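Local coordinates for protein diaminopimelate decarboxylase (Methanocaldococcus jannaschii, PDB 1TWI) that catalyses the pyridoxal-phosphate-dependent decarboxylation of meso-diaminopimelate to L-lysine, the last step of lysine biosynthesis, and works as a homodimer, at residues S219-E224 with G249-P254. Residues are numbered along the deposited sequence; the frame is centred on the assembly and turned at random.
Sequences SPFIEE and GGLGIP. With PLP (pyridoxal-5'-phosphate), chain E.
Phe221 reaches from the first turn of helix 219-237 to the glycine-rich loop Gly249-Leu251, and its ring makes essentially the whole contact. The CB leaves the helix toward the loop, and with CG anti to the carbonyl carbon (chi1 -65°) the ring is carried outward from the helix, far rim first. On one side of that rim CE1 lies 3.6 Å from Gly249 O, the carbonyl oxygen sitting at the ring edge and near its plane, where the slightly positive C-H groups face it. At the tip, CZ comes to 3.7 Å from Gly250 C, again edge-on, and to 3.8 Å from Leu251 N. CE2, on the other side of the rim, has a looser apolar neighbour in Leu251 CD1 at 4.3 Å. No hydrogen bond joins the two segments.

Both belong to the pyridoxal-binding barrel of the class-II decarboxylases, a TIM-barrel domain: the loop follows strand 244-246, and the helix follows strand 202-208, the neighbouring parallel strand. The loop's other side serves the cofactor. Gly250 N donates to O3P of pyridoxal phosphate over 2.9 Å with an N-H...O angle of 159°, while Gly249 N lies 3.7 Å from C6 of the pyridine ring and is itself hydrogen-bonded to His210. Ser213, Gly292, Arg293 and Tyr387 give the cofactor further hydrogen bonds. The Gly249-Gly250 backbone thus lies between the Phe221 ring edge and the cofactor, and Gly250 has a positive phi of 109°, a conformation readily open to glycine, in which its N-H is turned to the phosphate. Phe221 is buried, and it also touches Leu267 of helix 264-276.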
loop_
_atom_site.group_PDB
_atom_site.type_symbol
_atom_site.label_atom_id
_atom_site.label_comp_id
_atom_site.label_asym_id
_atom_site.label_seq_id
_atom_site.Cartn_x
_atom_site.Cartn_y
_atom_site.Cartn_z
ATOM N N SER A 219 0.489 2.116 -30.390
ATOM C CA SER A 219 -0.580 2.977 -30.902
ATOM C C SER A 219 -0.945 4.209 -30.025
ATOM O O SER A 219 -1.018 5.348 -30.538
ATOM C CB SER A 219 -1.819 2.083 -31.135
ATOM O OG SER A 219 -2.944 2.814 -31.574
ATOM N N PRO A 220 -1.190 4.003 -28.714
ATOM C CA PRO A 220 -1.543 5.133 -27.824
ATOM C C PRO A 220 -0.446 6.229 -27.859
ATOM O O PRO A 220 -0.723 7.451 -27.812
ATOM C CB PRO A 220 -1.632 4.493 -26.442
ATOM C CG PRO A 220 -1.819 3.040 -26.705
ATOM C CD PRO A 220 -1.058 2.750 -27.964
ATOM N N PHE A 221 0.804 5.787 -27.948
ATOM C CA PHE A 221 1.914 6.733 -28.008
ATOM C C PHE A 221 1.926 7.533 -29.301
ATOM O O PHE A 221 2.202 8.742 -29.291
ATOM C CB PHE A 221 3.262 6.022 -27.835
ATOM C CG PHE A 221 3.423 5.408 -26.481
ATOM C CD1 PHE A 221 3.533 6.214 -25.352
ATOM C CD2 PHE A 221 3.388 4.048 -26.330
ATOM C CE1 PHE A 221 3.592 5.670 -24.095
ATOM C CE2 PHE A 221 3.448 3.457 -25.048
ATOM C CZ PHE A 221 3.553 4.261 -23.935
ATOM N N ILE A 222 1.682 6.871 -30.424
ATOM C CA ILE A 222 1.618 7.600 -31.692
ATOM C C ILE A 222 0.480 8.660 -31.578
ATOM O O ILE A 222 0.674 9.821 -31.915
ATOM C CB ILE A 222 1.254 6.620 -32.888
ATOM C CG1 ILE A 222 2.387 5.629 -33.139
ATOM C CG2 ILE A 222 1.026 7.413 -34.168
ATOM C CD1 ILE A 222 1.984 4.389 -33.999
ATOM N N GLU A 223 -0.693 8.264 -31.094
ATOM C CA GLU A 223 -1.819 9.202 -31.003
ATOM C C GLU A 223 -1.502 10.359 -30.031
ATOM O O GLU A 223 -1.845 11.507 -30.292
ATOM C CB GLU A 223 -3.092 8.453 -30.564
ATOM C CG GLU A 223 -4.335 9.350 -30.394
ATOM C CD GLU A 223 -4.874 9.898 -31.717
ATOM O OE1 GLU A 223 -4.428 9.457 -32.821
ATOM O OE2 GLU A 223 -5.768 10.775 -31.635
ATOM N N GLU A 224 -0.881 10.038 -28.901
ATOM C CA GLU A 224 -0.444 11.091 -27.968
ATOM C C GLU A 224 0.504 12.038 -28.712
ATOM O O GLU A 224 0.375 13.268 -28.648
ATOM C CB GLU A 224 0.348 10.475 -26.773
ATOM C CG GLU A 224 1.110 11.550 -25.912
ATOM C CD GLU A 224 2.163 10.967 -24.960
ATOM O OE1 GLU A 224 2.535 9.750 -25.095
ATOM O OE2 GLU A 224 2.663 11.726 -24.094
ATOM N N GLY A 249 5.911 8.990 -19.590
ATOM C CA GLY A 249 6.431 7.637 -19.600
ATOM C C GLY A 249 5.321 6.669 -20.006
ATOM O O GLY A 249 4.456 6.984 -20.871
ATOM N N GLY A 250 5.353 5.480 -19.425
ATOM C CA GLY A 250 4.311 4.515 -19.681
ATOM C C GLY A 250 4.680 3.292 -20.524
ATOM O O GLY A 250 3.830 2.398 -20.602
ATOM N N LEU A 251 5.868 3.235 -21.167
ATOM C CA LEU A 251 6.184 2.006 -21.951
ATOM C C LEU A 251 6.073 0.747 -21.046
ATOM O O LEU A 251 6.670 0.700 -19.968
ATOM C CB LEU A 251 7.618 2.034 -22.532
ATOM C CG LEU A 251 7.943 0.866 -23.482
ATOM C CD1 LEU A 251 7.018 1.010 -24.742
ATOM C CD2 LEU A 251 9.449 0.975 -23.977
ATOM N N GLY A 252 5.333 -0.266 -21.502
ATOM C CA GLY A 252 5.135 -1.482 -20.721
ATOM C C GLY A 252 6.346 -2.402 -20.717
ATOM O O GLY A 252 7.148 -2.334 -21.631
ATOM N N ILE A 253 6.495 -3.230 -19.689
ATOM C CA ILE A 253 7.628 -4.130 -19.632
ATOM C C ILE A 253 7.084 -5.575 -19.733
ATOM O O ILE A 253 5.902 -5.836 -19.470
ATOM C CB ILE A 253 8.475 -3.907 -18.313
ATOM C CG1 ILE A 253 7.680 -4.344 -17.078
ATOM C CG2 ILE A 253 8.913 -2.438 -18.225
ATOM C CD1 ILE A 253 8.146 -5.764 -16.495
ATOM N N PRO A 254 7.937 -6.535 -20.107
ATOM C CA PRO A 254 7.406 -7.905 -20.233
ATOM C C PRO A 254 7.159 -8.739 -18.950
ATOM O O PRO A 254 7.971 -9.596 -18.605
ATOM C CB PRO A 254 8.412 -8.561 -21.219
ATOM C CG PRO A 254 9.760 -7.881 -20.858
ATOM C CD PRO A 254 9.379 -6.450 -20.437
HETATM N N1 PLP E . 5.438 10.575 -15.844
HETATM C C2 PLP E . 4.324 10.790 -15.052
HETATM C C2A PLP E . 3.718 12.214 -15.084
HETATM C C3 PLP E . 3.867 9.726 -14.279
HETATM O O3 PLP E . 2.773 9.972 -13.513
HETATM C C4 PLP E . 4.430 8.477 -14.293
HETATM C C4A PLP E . 3.829 7.351 -13.385
HETATM O O4A PLP E . 3.070 7.706 -12.539
HETATM C C5 PLP E . 5.566 8.247 -15.102
HETATM C C6 PLP E . 6.021 9.312 -15.863
HETATM C C5A PLP E . 6.322 6.935 -15.253
HETATM O O4P PLP E . 5.467 5.862 -15.725
HETATM P P PLP E . 6.053 4.434 -16.086
HETATM O O1P PLP E . 4.860 3.667 -16.487
HETATM O O2P PLP E . 6.658 3.916 -14.812
HETATM O O3P PLP E . 7.019 4.593 -17.171
#